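Local atomic coordinates of probable aminotransferase (Pseudomonas aeruginosa, PDB entry 5YKR), a protein that is a probable aminotransferase of the class-III family, a dimeric enzyme of the pyridoxal-phosphate-dependent aminotransferase clan. Residues A87-A92 and E345-D350; A368-E371 and P376-V379. One frame throughout, in Å; residues are numbered along the deposited sequence.

Contact 1: A87-A92 and E345-D350; sequences AMFGHA and EVMTED
Phe89, Val346 and Met347 make an entirely apolar contact between the loop that precedes helix 94-104 and the break between helices 333-346 and 349-372. In the aliphatic part, CG1 of Val346 is wedged against the root of the phenylalanine side chain, 3.4 Å from Phe89 CB and 3.6 Å from Phe89 CG. This methyl lies anti to the valine's backbone N (chi1 178°), which carries it out to the loop, and it reaches the ring obliquely.

The aromatic part belongs to Met347, whose side chain runs at about a right angle to that of Phe89. Its CG sits over one face in a CH-pi contact, 3.8 Å from the centroid of the Phe89 ring and 25° off the normal. The sulfur follows at a slant, with Met347 SD 4.6 Å from the Phe89 ring centroid, as a Met-aromatic contact. On the opposite face lies Met88 CG of the same loop, offset toward the rim, so the ring is sandwiched between two methionine side chains.

Buried within the class-III aminotransferase chain, of fold type I, the contact joins the loop after strand 76-79 to a helix junction. A type I beta turn from Ala87 to Gly90, closed by Gly90 N to Ala87 O at 2.8 Å, presents Phe89, while Met347 centres an inverse gamma turn with a weak bond from Thr348 N to Val346 O. Thr348 then N-caps helix 349-372, OG1 bonding Ala351 N. Met347 O accepts from Arg127, and Phe89 O from Gln93. The second subunit packs its Thr109 on Ala87 and its Leu110 on His91.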
ATOM      1  N   ALA A  87      -4.547   3.413  14.737  1.00  9.68           N
ATOM      2  CA  ALA A  87      -5.743   3.934  15.407  1.00 10.39           C
ATOM      3  C   ALA A  87      -5.406   4.991  16.474  1.00 10.50           C
ATOM      4  O   ALA A  87      -6.016   5.043  17.539  1.00 10.75           O
ATOM      5  CB  ALA A  87      -6.574   2.785  16.017  1.00 11.05           C
ATOM      6  N   MET A  88      -4.409   5.814  16.194  1.00 10.52           N
ATOM      7  CA  MET A  88      -3.902   6.801  17.133  1.00 11.84           C
ATOM      8  C   MET A  88      -4.962   7.660  17.815  1.00 11.46           C
ATOM      9  O   MET A  88      -4.786   8.038  18.997  1.00 13.30           O
ATOM     10  CB  MET A  88      -2.911   7.731  16.394  1.00 14.51           C
ATOM     11  CG  MET A  88      -2.488   8.933  17.197  1.00 17.85           C
ATOM     12  SD  MET A  88      -1.197   9.815  16.344  1.00 18.90           S
ATOM     13  CE  MET A  88      -1.068  11.161  17.466  1.00 23.33           C
ATOM     14  N   PHE A  89      -6.018   8.006  17.090  1.00 11.07           N
ATOM     15  CA  PHE A  89      -7.086   8.819  17.691  1.00 11.26           C
ATOM     16  C   PHE A  89      -8.245   8.054  18.275  1.00 11.70           C
ATOM     17  O   PHE A  89      -9.276   8.644  18.604  1.00 14.88           O
ATOM     18  CB  PHE A  89      -7.525   9.923  16.715  1.00 12.42           C
ATOM     19  CG  PHE A  89      -6.400  10.821  16.347  1.00 15.39           C
ATOM     20  CD1 PHE A  89      -6.085  11.892  17.180  1.00 15.98           C
ATOM     21  CD2 PHE A  89      -5.651  10.592  15.202  1.00 17.14           C
ATOM     22  CE1 PHE A  89      -5.005  12.664  16.930  1.00 18.19           C
ATOM     23  CE2 PHE A  89      -4.515  11.369  14.958  1.00 18.12           C
ATOM     24  CZ  PHE A  89      -4.238  12.408  15.837  1.00 19.63           C
ATOM     25  N   GLY A  90      -8.027   6.745  18.473  1.00 10.57           N
ATOM     26  CA  GLY A  90      -9.028   5.841  19.025  1.00 10.97           C
ATOM     27  C   GLY A  90      -9.671   4.964  17.973  1.00 10.71           C
ATOM     28  O   GLY A  90      -9.625   5.233  16.748  1.00 12.24           O
ATOM     29  N   HIS A  91     -10.293   3.903  18.444  1.00  9.96           N
ATOM     30  CA  HIS A  91     -11.078   3.036  17.592  1.00 10.88           C
ATOM     31  C   HIS A  91     -12.438   3.642  17.317  1.00 10.18           C
ATOM     32  O   HIS A  91     -13.062   4.200  18.221  1.00 11.15           O
ATOM     33  CB  HIS A  91     -11.212   1.669  18.236  1.00 11.03           C
ATOM     34  CG  HIS A  91      -9.905   1.010  18.480  1.00 11.61           C
ATOM     35  ND1 HIS A  91      -9.050   0.655  17.468  1.00 11.56           N
ATOM     36  CD2 HIS A  91      -9.276   0.712  19.643  1.00 10.26           C
ATOM     37  CE1 HIS A  91      -7.968   0.102  17.998  1.00 11.03           C
ATOM     38  NE2 HIS A  91      -8.061   0.140  19.326  1.00 11.04           N
ATOM     39  N   ALA A  92     -12.935   3.452  16.082  1.00 10.84           N
ATOM     40  CA  ALA A  92     -14.321   3.782  15.791  1.00 11.49           C
ATOM     41  C   ALA A  92     -14.690   5.247  16.141  1.00 10.05           C
ATOM     42  O   ALA A  92     -15.750   5.511  16.740  1.00 12.82           O
ATOM     43  CB  ALA A  92     -15.263   2.795  16.500  1.00 12.82           C
ATOM     44  N   GLU A 345     -12.584  16.997  12.217  1.00 10.38           N
ATOM     45  CA  GLU A 345     -13.295  16.665  13.445  1.00 10.99           C
ATOM     46  C   GLU A 345     -12.481  16.010  14.531  1.00 11.56           C
ATOM     47  O   GLU A 345     -12.894  16.068  15.697  1.00 15.06           O
ATOM     48  CB  GLU A 345     -14.517  15.788  13.140  1.00 11.12           C
ATOM     49  CG  GLU A 345     -15.429  16.333  12.068  1.00 12.41           C
ATOM     50  CD  GLU A 345     -16.124  17.626  12.429  1.00 13.85           C
ATOM     51  OE1 GLU A 345     -16.321  17.902  13.642  1.00 15.22           O
ATOM     52  OE2 GLU A 345     -16.457  18.353  11.494  1.00 16.57           O
ATOM     53  N   VAL A 346     -11.329  15.420  14.196  1.00  9.87           N
ATOM     54  CA  VAL A 346     -10.604  14.590  15.157  1.00 11.24           C
ATOM     55  C   VAL A 346      -9.273  15.200  15.607  1.00 11.16           C
ATOM     56  O   VAL A 346      -8.992  15.269  16.775  1.00 12.11           O
ATOM     57  CB  VAL A 346     -10.400  13.168  14.585  1.00 12.76           C
ATOM     58  CG1 VAL A 346      -9.607  12.292  15.526  1.00 14.27           C
ATOM     59  CG2 VAL A 346     -11.746  12.525  14.295  1.00 13.15           C
ATOM     60  N   MET A 347      -8.427  15.596  14.658  1.00 11.05           N
ATOM     61  CA  MET A 347      -7.063  16.078  14.924  1.00 11.52           C
ATOM     62  C   MET A 347      -7.079  17.556  15.252  1.00 12.33           C
ATOM     63  O   MET A 347      -6.524  18.384  14.523  1.00 14.50           O
ATOM     64  CB  MET A 347      -6.193  15.793  13.695  1.00 12.33           C
ATOM     65  CG  MET A 347      -5.955  14.346  13.486  1.00 12.79           C
ATOM     66  SD  MET A 347      -4.926  13.938  12.090  1.00 12.82           S
ATOM     67  CE  MET A 347      -3.414  14.771  12.473  1.00 15.40           C
ATOM     68  N   THR A 348      -7.748  17.875  16.355  1.00 13.09           N
ATOM     69  CA  THR A 348      -7.961  19.241  16.783  1.00 13.35           C
ATOM     70  C   THR A 348      -7.051  19.620  17.950  1.00 12.54           C
ATOM     71  O   THR A 348      -6.479  18.784  18.625  1.00 13.20           O
ATOM     72  CB  THR A 348      -9.416  19.449  17.236  1.00 14.61           C
ATOM     73  OG1 THR A 348      -9.640  18.639  18.406  1.00 15.15           O
ATOM     74  CG2 THR A 348     -10.354  19.082  16.118  1.00 17.28           C
ATOM     75  N   GLU A 349      -6.969  20.926  18.198  1.00 15.89           N
ATOM     76  CA  GLU A 349      -6.184  21.426  19.340  1.00 16.45           C
ATOM     77  C   GLU A 349      -6.751  20.839  20.636  1.00 15.53           C
ATOM     78  O   GLU A 349      -5.993  20.465  21.522  1.00 16.42           O
ATOM     79  CB  GLU A 349      -6.238  22.973  19.412  1.00 20.85           C
ATOM     80  CG  GLU A 349      -5.516  23.596  20.606  1.00 29.65           C
ATOM     81  CD  GLU A 349      -5.500  25.131  20.526  1.00 39.75           C
ATOM     82  OE1 GLU A 349      -4.620  25.619  19.787  1.00 48.85           O
ATOM     83  OE2 GLU A 349      -6.349  25.858  21.149  1.00 47.93           O
ATOM     84  N   ASP A 350      -8.078  20.759  20.766  1.00 16.52           N
ATOM     85  CA  ASP A 350      -8.670  20.229  21.995  1.00 17.27           C
ATOM     86  C   ASP A 350      -8.332  18.750  22.205  1.00 15.34           C
ATOM     87  O   ASP A 350      -8.074  18.292  23.324  1.00 16.58           O
ATOM     88  CB  ASP A 350     -10.207  20.383  21.998  1.00 19.83           C
ATOM     89  CG  ASP A 350     -10.701  21.798  22.186  1.00 23.07           C
ATOM     90  OD1 ASP A 350      -9.948  22.694  22.580  1.00 27.98           O
ATOM     91  OD2 ASP A 350     -11.933  22.037  21.962  1.00 28.60           O
TER

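Contact 2: A368-E371 and P376-V379; sequences ATLE and PWHV
Leu370, on the last turn of helix 349-372, points its side chain at the chain that returns as strand 378-382 and meets it with both methyl branches. CD2 goes to the indole: it lies 3.6 Å from CE3 of Trp377, at the six-membered ring, in an oblique approach, the two side chains crossing at about a right angle. CD1 takes the other direction, over the backbone of His378, 3.8 Å from His378 C, and is also 3.9 Å from CB of Trp377. One methyl is thus set on the indole just before the strand and the other on the first strand residue. A chi2 of -178° places CD1 anti to CA, and CD2 branches from the same CG toward the indole. While Leu370 CD2 meets the six-membered ring, NE1 on the pyrrole ring of Trp377 is hydrogen-bonded to Phe5 O.

Away from this tight centre the fit slackens. Val379 also faces the helix but meets Leu370 loosely, its CB 4.4 Å from Leu370 CD1. His378, between the two inward residues, points away from the helix, and its ND1 is hydrogen-bonded to Met391 O. On the helix, Glu371 points away and is exposed; Ala368 is exposed too. Leu453 of helix 439-456 and Tyr388 of strand 385-389 pack on the indole of Trp377.

The in-out alternation of an extended chain begins at Trp377, one residue before the strand. A short loop between helix and strand packs the end of helix 349-372 on the beginning of strand 378-382, an outermost strand, within this chain, of the three-stranded antiparallel sheet, probably in the small C-terminal domain of a fold-type-I aminotransferase.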
ATOM      1  N   ALA A 368       8.570   8.103  37.954  1.00 17.33           N
ATOM      2  CA  ALA A 368       8.590   7.903  39.401  1.00 17.22           C
ATOM      3  C   ALA A 368       8.933   6.467  39.752  1.00 17.96           C
ATOM      4  O   ALA A 368       9.699   6.213  40.662  1.00 20.15           O
ATOM      5  CB  ALA A 368       7.273   8.322  39.995  1.00 18.78           C
ATOM      6  N   THR A 369       8.397   5.519  39.012  1.00 17.11           N
ATOM      7  CA  THR A 369       8.703   4.081  39.228  1.00 16.84           C
ATOM      8  C   THR A 369      10.177   3.766  38.944  1.00 17.48           C
ATOM      9  O   THR A 369      10.813   3.098  39.726  1.00 18.47           O
ATOM     10  CB  THR A 369       7.771   3.220  38.356  1.00 17.36           C
ATOM     11  OG1 THR A 369       6.452   3.274  38.912  1.00 18.82           O
ATOM     12  CG2 THR A 369       8.227   1.800  38.248  1.00 18.31           C
ATOM     13  N   LEU A 370      10.706   4.259  37.828  1.00 16.43           N
ATOM     14  CA  LEU A 370      12.103   4.039  37.475  1.00 16.34           C
ATOM     15  C   LEU A 370      13.046   4.625  38.542  1.00 17.32           C
ATOM     16  O   LEU A 370      14.013   3.982  38.922  1.00 20.45           O
ATOM     17  CB  LEU A 370      12.436   4.606  36.093  1.00 16.20           C
ATOM     18  CG  LEU A 370      11.631   4.027  34.919  1.00 17.82           C
ATOM     19  CD1 LEU A 370      12.102   4.643  33.609  1.00 19.11           C
ATOM     20  CD2 LEU A 370      11.558   2.526  34.874  1.00 19.99           C
ATOM     21  N   GLU A 371      12.706   5.818  39.036  1.00 19.27           N
ATOM     22  CA  GLU A 371      13.504   6.476  40.064  1.00 20.40           C
ATOM     23  C   GLU A 371      13.433   5.713  41.395  1.00 21.94           C
ATOM     24  O   GLU A 371      14.459   5.445  42.036  1.00 22.64           O
ATOM     25  CB  GLU A 371      13.082   7.923  40.220  1.00 25.73           C
ATOM     26  CG  GLU A 371      13.515   8.804  39.046  1.00 31.43           C
ATOM     27  CD  GLU A 371      12.961  10.234  39.109  1.00 39.01           C
ATOM     28  OE1 GLU A 371      12.147  10.519  40.027  1.00 46.32           O
ATOM     29  OE2 GLU A 371      13.318  11.061  38.236  1.00 45.15           O
ATOM     30  N   PRO A 376      18.351   1.514  35.866  1.00 19.19           N
ATOM     31  CA  PRO A 376      19.184   2.275  34.942  1.00 20.01           C
ATOM     32  C   PRO A 376      18.474   2.453  33.605  1.00 19.08           C
ATOM     33  O   PRO A 376      18.992   2.101  32.542  1.00 20.68           O
ATOM     34  CB  PRO A 376      20.426   1.365  34.807  1.00 18.91           C
ATOM     35  CG  PRO A 376      19.884  -0.028  34.936  1.00 20.65           C
ATOM     36  CD  PRO A 376      18.783   0.095  35.945  1.00 21.13           C
ATOM     37  N   TRP A 377      17.265   2.999  33.677  1.00 16.86           N
ATOM     38  CA  TRP A 377      16.379   3.172  32.526  1.00 16.25           C
ATOM     39  C   TRP A 377      15.922   4.642  32.512  1.00 16.92           C
ATOM     40  O   TRP A 377      16.080   5.372  33.498  1.00 19.35           O
ATOM     41  CB  TRP A 377      15.115   2.326  32.678  1.00 15.91           C
ATOM     42  CG  TRP A 377      15.245   0.820  32.768  1.00 16.42           C
ATOM     43  CD1 TRP A 377      16.385   0.084  32.904  1.00 17.18           C
ATOM     44  CD2 TRP A 377      14.175  -0.121  32.767  1.00 16.30           C
ATOM     45  NE1 TRP A 377      16.088  -1.244  32.952  1.00 18.64           N
ATOM     46  CE2 TRP A 377      14.731  -1.398  32.880  1.00 17.99           C
ATOM     47  CE3 TRP A 377      12.784  -0.010  32.627  1.00 17.69           C
ATOM     48  CZ2 TRP A 377      13.957  -2.547  32.870  1.00 19.31           C
ATOM     49  CZ3 TRP A 377      12.032  -1.142  32.616  1.00 19.27           C
ATOM     50  CH2 TRP A 377      12.618  -2.403  32.752  1.00 21.43           C
ATOM     51  N   HIS A 378      15.325   5.069  31.386  1.00 17.02           N
ATOM     52  CA  HIS A 378      14.742   6.420  31.349  1.00 15.92           C
ATOM     53  C   HIS A 378      13.497   6.385  30.483  1.00 15.47           C
ATOM     54  O   HIS A 378      13.310   5.446  29.704  1.00 15.20           O
ATOM     55  CB  HIS A 378      15.713   7.500  30.836  1.00 16.55           C
ATOM     56  CG  HIS A 378      16.029   7.381  29.388  1.00 16.40           C
ATOM     57  ND1 HIS A 378      16.923   6.460  28.893  1.00 16.91           N
ATOM     58  CD2 HIS A 378      15.483   8.008  28.326  1.00 17.40           C
ATOM     59  CE1 HIS A 378      16.910   6.534  27.565  1.00 16.55           C
ATOM     60  NE2 HIS A 378      16.060   7.484  27.199  1.00 15.57           N
ATOM     61  N   VAL A 379      12.699   7.424  30.625  1.00 15.08           N
ATOM     62  CA  VAL A 379      11.491   7.596  29.846  1.00 15.20           C
ATOM     63  C   VAL A 379      11.474   8.945  29.169  1.00 13.61           C
ATOM     64  O   VAL A 379      11.921   9.948  29.727  1.00 16.71           O
ATOM     65  CB  VAL A 379      10.215   7.347  30.715  1.00 15.73           C
ATOM     66  CG1 VAL A 379      10.001   8.395  31.837  1.00 16.71           C
ATOM     67  CG2 VAL A 379       8.955   7.282  29.874  1.00 16.91           C
TER

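In the fold
Helix 349-372 joins the two sites: contact 1 lies just ahead of its start and contact 2 near its end, with their centres 29 Å apart and their nearest atoms about 16 Å apart, so they do not touch. Contact 1 is the more central, 16 Å from the centre of the chain against 24 Å for contact 2 (centre to centre), and its loop packs against the second subunit, which does not touch contact 2. Met88 of segment 87-92 touches Cys287, the residue next to Lys286, which carries pyridoxal phosphate as a Schiff base. Contact 2 is local in sequence, whereas the segments of contact 1 lie 253 residues apart.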